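PDB 3C3K: alanine racemase from Actinobacillus succinogenes, which belongs to the periplasmic binding protein-like family, folds into two alpha/beta domains and pairs with a second copy of itself in the assembly. Local coordinates for residues B[57-61]-B[62-66]; B[199-202]-B[203-207]; B[221-224]-B[225-228]. One frame throughout, in Å; residues are numbered along the deposited sequence.

All three contacts are local and follow one another along the chain without nesting or crossing; each is a turn or helix end, and none closes a long loop. Interaction 1 ends helix 58-61 and leads the chain toward strand 68-70 of the six-stranded sheet. Interaction 2, with its centre about 48 Å from that of interaction 1 and across the centre of the chain, finishes helix 193-205, the crossover between strands 187-190 and 215-217 of the four-stranded sheet. Interaction 3 folds the loop after strand 215-217. Interactions 2 and 3 touch, I200 CD1 lying 3.7 Å from T228 OG1. Every one of the three also reaches the second subunit.

Interaction 1 of 3, residues B[57-61]-B[62-66]; sequences LTLLS and GKMVD
A Schellman motif closes helix 58-61: K63 takes a positive phi of 61°, and two backbone bonds run back across the turn. M64 N makes the wider-spanning one, to L59 O at 2.7 Å, while K63 N reaches L60 O at 2.9 Å from well above the carbonyl plane. V65 N adds a weak, longer bond to L59 O. One residue earlier, T58 O takes both G62 N, 2.7 Å away, and the hydroxyl S61 OG, from the same face of its plane; S61 OG sits between its own backbone N and carbonyl carbon (chi1 74°), which swings it back over the helix.

Two apolar pairs back the turn. L59 CD2 lies 3.9 Å from M64 CB, and L60 CD2 meets V65 CG2 at 3.8 Å with the two side chains about perpendicular. V65 also leans on L12 of strand 9-15, and L59 and M64 pack on M64 and L59 of the second subunit. L59 O and L60 O are thus met by N-H groups of the turn, with a water bridging L60 O to V65 O, and S61 OG is an extra donor to T58 O.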
ATOM      1  N   LEU B  57      -6.015  17.458 -13.545  1.00 19.58           N
ATOM      2  CA  LEU B  57      -6.892  17.440 -14.737  1.00 19.50           C
ATOM      3  C   LEU B  57      -6.444  18.361 -15.875  1.00 20.21           C
ATOM      4  O   LEU B  57      -6.946  18.237 -16.985  1.00 19.52           O
ATOM      5  CB  LEU B  57      -8.409  17.585 -14.384  1.00 19.58           C
ATOM      6  CG  LEU B  57      -9.111  16.385 -13.721  1.00 19.65           C
ATOM      7  CD1 LEU B  57     -10.477  16.793 -13.232  1.00 19.67           C
ATOM      8  CD2 LEU B  57      -9.221  15.124 -14.598  1.00 20.64           C
ATOM      9  N   THR B  58      -5.452  19.229 -15.635  1.00 20.33           N
ATOM     10  CA  THR B  58      -4.818  19.944 -16.730  1.00 20.66           C
ATOM     11  C   THR B  58      -4.147  18.977 -17.751  1.00 21.71           C
ATOM     12  O   THR B  58      -3.932  19.357 -18.896  1.00 19.97           O
ATOM     13  CB  THR B  58      -3.784  20.969 -16.282  1.00 19.50           C
ATOM     14  OG1 THR B  58      -2.769  20.301 -15.571  1.00 23.75           O
ATOM     15  CG2 THR B  58      -4.371  21.985 -15.311  1.00 22.24           C
ATOM     16  N   LEU B  59      -3.852  17.738 -17.361  1.00 22.15           N
ATOM     17  CA  LEU B  59      -3.340  16.775 -18.315  1.00 23.80           C
ATOM     18  C   LEU B  59      -4.320  16.457 -19.437  1.00 25.17           C
ATOM     19  O   LEU B  59      -3.901  16.125 -20.562  1.00 24.77           O
ATOM     20  CB  LEU B  59      -2.939  15.476 -17.608  1.00 24.22           C
ATOM     21  CG  LEU B  59      -1.834  15.615 -16.547  1.00 24.06           C
ATOM     22  CD1 LEU B  59      -1.814  14.406 -15.681  1.00 23.92           C
ATOM     23  CD2 LEU B  59      -0.525  15.808 -17.247  1.00 25.51           C
ATOM     24  N   LEU B  60      -5.622  16.515 -19.125  1.00 25.96           N
ATOM     25  CA  LEU B  60      -6.663  16.213 -20.088  1.00 27.36           C
ATOM     26  C   LEU B  60      -6.718  17.340 -21.077  1.00 28.69           C
ATOM     27  O   LEU B  60      -6.556  17.116 -22.279  1.00 28.24           O
ATOM     28  CB  LEU B  60      -8.039  16.055 -19.422  1.00 27.82           C
ATOM     29  CG  LEU B  60      -8.744  14.715 -19.252  1.00 26.83           C
ATOM     30  CD1 LEU B  60     -10.181  14.996 -18.917  1.00 25.22           C
ATOM     31  CD2 LEU B  60      -8.660  13.793 -20.497  1.00 24.09           C
ATOM     32  N   SER B  61      -6.922  18.555 -20.568  1.00 30.59           N
ATOM     33  CA  SER B  61      -6.840  19.774 -21.394  1.00 32.18           C
ATOM     34  C   SER B  61      -5.529  19.835 -22.176  1.00 31.71           C
ATOM     35  O   SER B  61      -5.533  20.083 -23.378  1.00 32.51           O
ATOM     36  CB  SER B  61      -6.935  21.026 -20.514  1.00 33.60           C
ATOM     37  OG  SER B  61      -5.727  21.233 -19.790  1.00 37.14           O
ATOM     38  N   GLY B  62      -4.408  19.600 -21.503  1.00 29.92           N
ATOM     39  CA  GLY B  62      -3.127  19.588 -22.175  1.00 29.60           C
ATOM     40  C   GLY B  62      -2.921  18.400 -23.106  1.00 29.54           C
ATOM     41  O   GLY B  62      -1.845  18.243 -23.661  1.00 31.44           O
ATOM     42  N   LYS B  63      -3.912  17.540 -23.276  1.00 29.14           N
ATOM     43  CA  LYS B  63      -3.773  16.373 -24.198  1.00 28.60           C
ATOM     44  C   LYS B  63      -2.659  15.363 -23.861  1.00 27.62           C
ATOM     45  O   LYS B  63      -2.143  14.702 -24.757  1.00 28.48           O
ATOM     46  CB  LYS B  63      -3.556  16.833 -25.664  1.00 29.37           C
ATOM     47  CG  LYS B  63      -4.552  17.865 -26.239  1.00 29.32           C
ATOM     48  CD  LYS B  63      -3.744  18.877 -27.096  1.00 36.64           C
ATOM     49  CE  LYS B  63      -4.012  18.794 -28.614  1.00 36.06           C
ATOM     50  NZ  LYS B  63      -5.283  19.481 -28.951  1.00 30.77           N
ATOM     51  N   MET B  64      -2.280  15.245 -22.599  1.00 25.07           N
ATOM     52  CA  MET B  64      -1.317  14.204 -22.191  1.00 24.15           C
ATOM     53  C   MET B  64      -2.025  12.884 -21.809  1.00 23.35           C
ATOM     54  O   MET B  64      -1.441  11.829 -21.812  1.00 23.59           O
ATOM     55  CB  MET B  64      -0.480  14.702 -21.017  1.00 23.94           C
ATOM     56  CG  MET B  64       0.409  15.925 -21.314  1.00 26.08           C
ATOM     57  SD  MET B  64       1.855  15.581 -22.427  1.00 29.19           S
ATOM     58  CE  MET B  64       2.393  14.018 -21.777  1.00 26.64           C
ATOM     59  N   VAL B  65      -3.298  12.926 -21.465  1.00 21.84           N
ATOM     60  CA  VAL B  65      -3.993  11.679 -21.208  1.00 20.27           C
ATOM     61  C   VAL B  65      -5.288  11.709 -21.982  1.00 20.68           C
ATOM     62  O   VAL B  65      -5.840  12.825 -22.238  1.00 19.80           O
ATOM     63  CB  VAL B  65      -4.328  11.484 -19.697  1.00 19.64           C
ATOM     64  CG1 VAL B  65      -3.058  11.503 -18.823  1.00 19.51           C
ATOM     65  CG2 VAL B  65      -5.307  12.554 -19.230  1.00 20.83           C
ATOM     66  N   ASP B  66      -5.745  10.494 -22.341  1.00 19.69           N
ATOM     67  CA  ASP B  66      -6.933  10.252 -23.118  1.00 19.36           C
ATOM     68  C   ASP B  66      -8.227  10.016 -22.313  1.00 18.97           C
ATOM     69  O   ASP B  66      -9.305   9.875 -22.910  1.00 17.24           O
ATOM     70  CB  ASP B  66      -6.681   9.032 -24.004  1.00 20.61           C
ATOM     71  CG  ASP B  66      -5.752   9.324 -25.191  1.00 24.78           C
ATOM     72  OD1 ASP B  66      -5.115  10.407 -25.237  1.00 26.71           O
ATOM     73  OD2 ASP B  66      -5.663   8.440 -26.089  1.00 30.66           O
TER
HETATM   74  O   HOH W   1      -6.598  14.901 -23.824  1.00 29.10           O

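Interaction 2 of 3, residues B[199-202]-B[203-207]; sequences AIQA and LTESG
Q201 is overlapped by the carboxylate of E205 one turn on: E205 OE2 lies 3.6 Å from Q201 CG, and the amide and carboxylate planes are 35° apart. Both belong to helix 193-205, the crossover helix of a beta-alpha-beta unit in the periplasmic binding protein-like fold. Q201 extends with CG opposite its backbone N (chi1 -171°), whereas E205 keeps its CG beside its own N (chi1 -71°), which lays its carboxylate back along the helix over the Q201 chain. Two acceptors come close here, which K172 of helix 168-179 helps to explain: its NZ makes a salt bridge with E205 OE1 and a hydrogen bond with Q201 OE1. The other end of the amide, Q201 NE2, bonds to Q226 O of the second subunit.

On another side of the helix, L203 packs its CG 3.2 Å from A199 O and carries the apolar surface onto I210, V214 and V216. T204 returns two bonds to I200 O. T204 N gives the usual helical one at 3.0 Å, and T204 OG1 approaches at 2.8 Å from the opposite face of that carbonyl. G207 then leaves the helix with a positive phi in a Schellman motif, its N bonding only weakly to T204 O. Just before it, S206 N makes a weak bond to A202 O, and the hydroxyl S206 OG reaches that same oxygen at 3.0 Å.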
ATOM      1  N   ALA B 199      -7.970  -2.991  15.325  1.00 13.92           N
ATOM      2  CA  ALA B 199      -8.937  -3.393  16.335  1.00 14.35           C
ATOM      3  C   ALA B 199      -8.501  -4.702  17.035  1.00 14.47           C
ATOM      4  O   ALA B 199      -8.514  -4.779  18.257  1.00 14.90           O
ATOM      5  CB  ALA B 199     -10.328  -3.456  15.752  1.00 12.56           C
ATOM      6  N   ILE B 200      -8.071  -5.694  16.260  1.00 15.47           N
ATOM      7  CA  ILE B 200      -7.566  -6.962  16.762  1.00 16.38           C
ATOM      8  C   ILE B 200      -6.365  -6.735  17.706  1.00 16.94           C
ATOM      9  O   ILE B 200      -6.303  -7.277  18.822  1.00 17.38           O
ATOM     10  CB  ILE B 200      -7.129  -7.881  15.579  1.00 17.39           C
ATOM     11  CG1 ILE B 200      -8.364  -8.339  14.789  1.00 15.82           C
ATOM     12  CG2 ILE B 200      -6.280  -9.057  16.103  1.00 18.07           C
ATOM     13  CD1 ILE B 200      -8.128  -9.438  13.661  1.00 18.76           C
ATOM     14  N   GLN B 201      -5.438  -5.883  17.301  1.00 15.04           N
ATOM     15  CA  GLN B 201      -4.361  -5.506  18.217  1.00 16.71           C
ATOM     16  C   GLN B 201      -4.806  -4.880  19.546  1.00 16.03           C
ATOM     17  O   GLN B 201      -4.348  -5.283  20.620  1.00 16.51           O
ATOM     18  CB  GLN B 201      -3.385  -4.570  17.545  1.00 17.47           C
ATOM     19  CG  GLN B 201      -2.183  -4.385  18.458  1.00 22.36           C
ATOM     20  CD  GLN B 201      -0.974  -3.807  17.804  1.00 23.50           C
ATOM     21  OE1 GLN B 201      -0.505  -2.728  18.188  1.00 21.88           O
ATOM     22  NE2 GLN B 201      -0.389  -4.566  16.882  1.00 25.67           N
ATOM     23  N   ALA B 202      -5.688  -3.892  19.524  1.00 16.19           N
ATOM     24  CA  ALA B 202      -6.163  -3.301  20.800  1.00 15.61           C
ATOM     25  C   ALA B 202      -6.943  -4.302  21.648  1.00 16.04           C
ATOM     26  O   ALA B 202      -6.856  -4.345  22.898  1.00 17.45           O
ATOM     27  CB  ALA B 202      -7.071  -2.119  20.496  1.00 16.53           C
ATOM     28  N   LEU B 203      -7.728  -5.108  20.996  1.00 15.36           N
ATOM     29  CA  LEU B 203      -8.537  -6.109  21.689  1.00 15.52           C
ATOM     30  C   LEU B 203      -7.633  -7.112  22.474  1.00 16.18           C
ATOM     31  O   LEU B 203      -7.846  -7.396  23.671  1.00 15.54           O
ATOM     32  CB  LEU B 203      -9.418  -6.836  20.669  1.00 14.40           C
ATOM     33  CG  LEU B 203     -10.695  -6.055  20.244  1.00 13.73           C
ATOM     34  CD1 LEU B 203     -11.412  -6.851  19.234  1.00 12.34           C
ATOM     35  CD2 LEU B 203     -11.655  -5.772  21.428  1.00 10.45           C
ATOM     36  N   THR B 204      -6.627  -7.635  21.774  1.00 18.27           N
ATOM     37  CA  THR B 204      -5.607  -8.531  22.329  1.00 19.50           C
ATOM     38  C   THR B 204      -4.812  -7.909  23.467  1.00 20.15           C
ATOM     39  O   THR B 204      -4.540  -8.569  24.497  1.00 19.28           O
ATOM     40  CB  THR B 204      -4.640  -8.966  21.242  1.00 20.09           C
ATOM     41  OG1 THR B 204      -5.400  -9.567  20.193  1.00 21.54           O
ATOM     42  CG2 THR B 204      -3.640  -9.940  21.774  1.00 21.63           C
ATOM     43  N   GLU B 205      -4.420  -6.658  23.300  1.00 21.95           N
ATOM     44  CA  GLU B 205      -3.657  -5.982  24.345  1.00 24.00           C
ATOM     45  C   GLU B 205      -4.551  -5.661  25.529  1.00 24.41           C
ATOM     46  O   GLU B 205      -4.084  -5.397  26.620  1.00 25.07           O
ATOM     47  CB  GLU B 205      -3.032  -4.715  23.805  1.00 24.54           C
ATOM     48  CG  GLU B 205      -1.898  -4.980  22.848  1.00 28.28           C
ATOM     49  CD  GLU B 205      -1.379  -3.703  22.222  1.00 30.05           C
ATOM     50  OE1 GLU B 205      -1.964  -2.629  22.479  1.00 34.07           O
ATOM     51  OE2 GLU B 205      -0.384  -3.773  21.485  1.00 31.63           O
ATOM     52  N   SER B 206      -5.851  -5.673  25.312  1.00 25.42           N
ATOM     53  CA  SER B 206      -6.802  -5.365  26.367  1.00 25.35           C
ATOM     54  C   SER B 206      -7.203  -6.681  27.049  1.00 25.83           C
ATOM     55  O   SER B 206      -7.944  -6.675  28.001  1.00 26.67           O
ATOM     56  CB  SER B 206      -8.026  -4.656  25.782  1.00 25.27           C
ATOM     57  OG  SER B 206      -7.770  -3.275  25.502  1.00 25.94           O
ATOM     58  N   GLY B 207      -6.745  -7.821  26.509  1.00 25.73           N
ATOM     59  CA  GLY B 207      -7.049  -9.149  27.084  1.00 23.42           C
ATOM     60  C   GLY B 207      -8.444  -9.672  26.754  1.00 22.95           C
ATOM     61  O   GLY B 207      -9.037 -10.471  27.490  1.00 22.47           O
TER

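Interaction 3 of 3, residues B[221-224]-B[225-228]; sequences GVDI and SQIT
V222 O is gripped twice by S225. The hydroxyl S225 OG donates to it at 2.8 Å, nearly in line with the carbonyl bond, and S225 N comes from above the carbonyl plane at 3.1 Å. With chi1 at 78°, OG stands between the backbone N and the carbonyl carbon, the position from which it can bend back to the residue three places earlier. V222 N is held by D193 OD2 of helix 193-205, and S225 OG has in addition a weak bond to R274 NH1.

This is the first of a run of consecutive i to i+3 backbone turns in the loop between strands 215-217 and 234-236. Q226 N bonds to D223 O at 2.7 Å, again from above the carbonyl plane, and I227 N bonds to I224 O at 3.0 Å; T228 N adds a weak bond to that last oxygen. T228 CG2 also touches I224 O at 3.5 Å, while T228 OG1 is paired with P230 O.

Outside the tight backbone, I224 and I227 cross at about a right angle. I224 CD1 rests 4.0 Å from I227 CB, with CG1 anti to the backbone N (chi1 -162°) and the chain bent at chi2 (60°). The pair meets the second subunit in a reciprocal way, I224 on I227 of that chain and I227 on its I224, and D223 packs on Y168 of the same subunit. The chemistry is thus divided: serine and backbone bonds fix the turns from within, and the isoleucines and D223 present them to the dimer partner.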
ATOM      1  N   GLY B 221     -10.894  -7.336   1.830  1.00 14.89           N
ATOM      2  CA  GLY B 221     -10.271  -8.634   1.540  1.00 13.80           C
ATOM      3  C   GLY B 221      -8.864  -8.419   1.020  1.00 15.98           C
ATOM      4  O   GLY B 221      -8.495  -9.027   0.054  1.00 16.18           O
ATOM      5  N   VAL B 222      -8.099  -7.492   1.629  1.00 15.54           N
ATOM      6  CA  VAL B 222      -6.687  -7.235   1.258  1.00 12.86           C
ATOM      7  C   VAL B 222      -5.763  -8.174   2.060  1.00 13.21           C
ATOM      8  O   VAL B 222      -6.253  -8.900   2.924  1.00 11.90           O
ATOM      9  CB  VAL B 222      -6.309  -5.744   1.353  1.00 12.00           C
ATOM     10  CG1 VAL B 222      -7.026  -4.952   0.266  1.00 10.36           C
ATOM     11  CG2 VAL B 222      -6.677  -5.137   2.795  1.00 11.05           C
ATOM     12  N   ASP B 223      -4.485  -8.275   1.692  1.00 12.65           N
ATOM     13  CA  ASP B 223      -3.584  -9.269   2.334  1.00 14.50           C
ATOM     14  C   ASP B 223      -3.495  -9.167   3.857  1.00 14.14           C
ATOM     15  O   ASP B 223      -3.371 -10.192   4.521  1.00 14.30           O
ATOM     16  CB  ASP B 223      -2.150  -9.181   1.825  1.00 14.33           C
ATOM     17  CG  ASP B 223      -2.008  -9.721   0.444  1.00 18.08           C
ATOM     18  OD1 ASP B 223      -3.045 -10.094  -0.171  1.00 18.26           O
ATOM     19  OD2 ASP B 223      -0.863  -9.733  -0.036  1.00 19.88           O
ATOM     20  N   ILE B 224      -3.599  -7.967   4.424  1.00 13.97           N
ATOM     21  CA  ILE B 224      -3.501  -7.855   5.895  1.00 12.85           C
ATOM     22  C   ILE B 224      -4.524  -8.742   6.576  1.00 14.32           C
ATOM     23  O   ILE B 224      -4.297  -9.266   7.663  1.00 13.14           O
ATOM     24  CB  ILE B 224      -3.550  -6.376   6.450  1.00 12.71           C
ATOM     25  CG1 ILE B 224      -2.996  -6.292   7.892  1.00 13.84           C
ATOM     26  CG2 ILE B 224      -4.972  -5.822   6.503  1.00 10.34           C
ATOM     27  CD1 ILE B 224      -1.526  -6.742   8.026  1.00 16.52           C
ATOM     28  N   SER B 225      -5.660  -8.933   5.924  1.00 15.23           N
ATOM     29  CA  SER B 225      -6.701  -9.753   6.516  1.00 15.84           C
ATOM     30  C   SER B 225      -6.274 -11.236   6.627  1.00 17.52           C
ATOM     31  O   SER B 225      -6.899 -12.021   7.374  1.00 18.51           O
ATOM     32  CB  SER B 225      -7.998  -9.579   5.747  1.00 15.42           C
ATOM     33  OG  SER B 225      -7.985 -10.330   4.542  1.00 10.79           O
ATOM     34  N   GLN B 226      -5.211 -11.627   5.923  1.00 17.84           N
ATOM     35  CA  GLN B 226      -4.708 -12.993   6.033  1.00 20.02           C
ATOM     36  C   GLN B 226      -3.434 -13.120   6.907  1.00 20.01           C
ATOM     37  O   GLN B 226      -2.840 -14.206   7.040  1.00 19.10           O
ATOM     38  CB  GLN B 226      -4.421 -13.528   4.658  1.00 21.85           C
ATOM     39  CG  GLN B 226      -5.675 -13.540   3.810  1.00 24.92           C
ATOM     40  CD  GLN B 226      -5.338 -13.851   2.403  1.00 30.43           C
ATOM     41  OE1 GLN B 226      -4.381 -13.305   1.839  1.00 33.17           O
ATOM     42  NE2 GLN B 226      -6.094 -14.735   1.811  1.00 30.02           N
ATOM     43  N   ILE B 227      -3.047 -11.990   7.482  1.00 19.13           N
ATOM     44  CA  ILE B 227      -1.877 -11.890   8.283  1.00 19.82           C
ATOM     45  C   ILE B 227      -2.172 -11.773   9.784  1.00 20.18           C
ATOM     46  O   ILE B 227      -1.300 -12.083  10.616  1.00 19.56           O
ATOM     47  CB  ILE B 227      -0.990 -10.738   7.801  1.00 18.43           C
ATOM     48  CG1 ILE B 227      -0.378 -11.111   6.470  1.00 18.28           C
ATOM     49  CG2 ILE B 227       0.224 -10.606   8.712  1.00 22.03           C
ATOM     50  CD1 ILE B 227       0.009  -9.931   5.623  1.00 19.25           C
ATOM     51  N   THR B 228      -3.377 -11.301  10.126  1.00 20.38           N
ATOM     52  CA  THR B 228      -3.664 -10.977  11.513  1.00 18.97           C
ATOM     53  C   THR B 228      -3.904 -12.281  12.235  1.00 19.35           C
ATOM     54  O   THR B 228      -4.204 -13.333  11.600  1.00 17.33           O
ATOM     55  CB  THR B 228      -4.902 -10.068  11.626  1.00 19.86           C
ATOM     56  OG1 THR B 228      -5.988 -10.648  10.880  1.00 17.44           O
ATOM     57  CG2 THR B 228      -4.575  -8.728  11.060  1.00 16.49           C
TER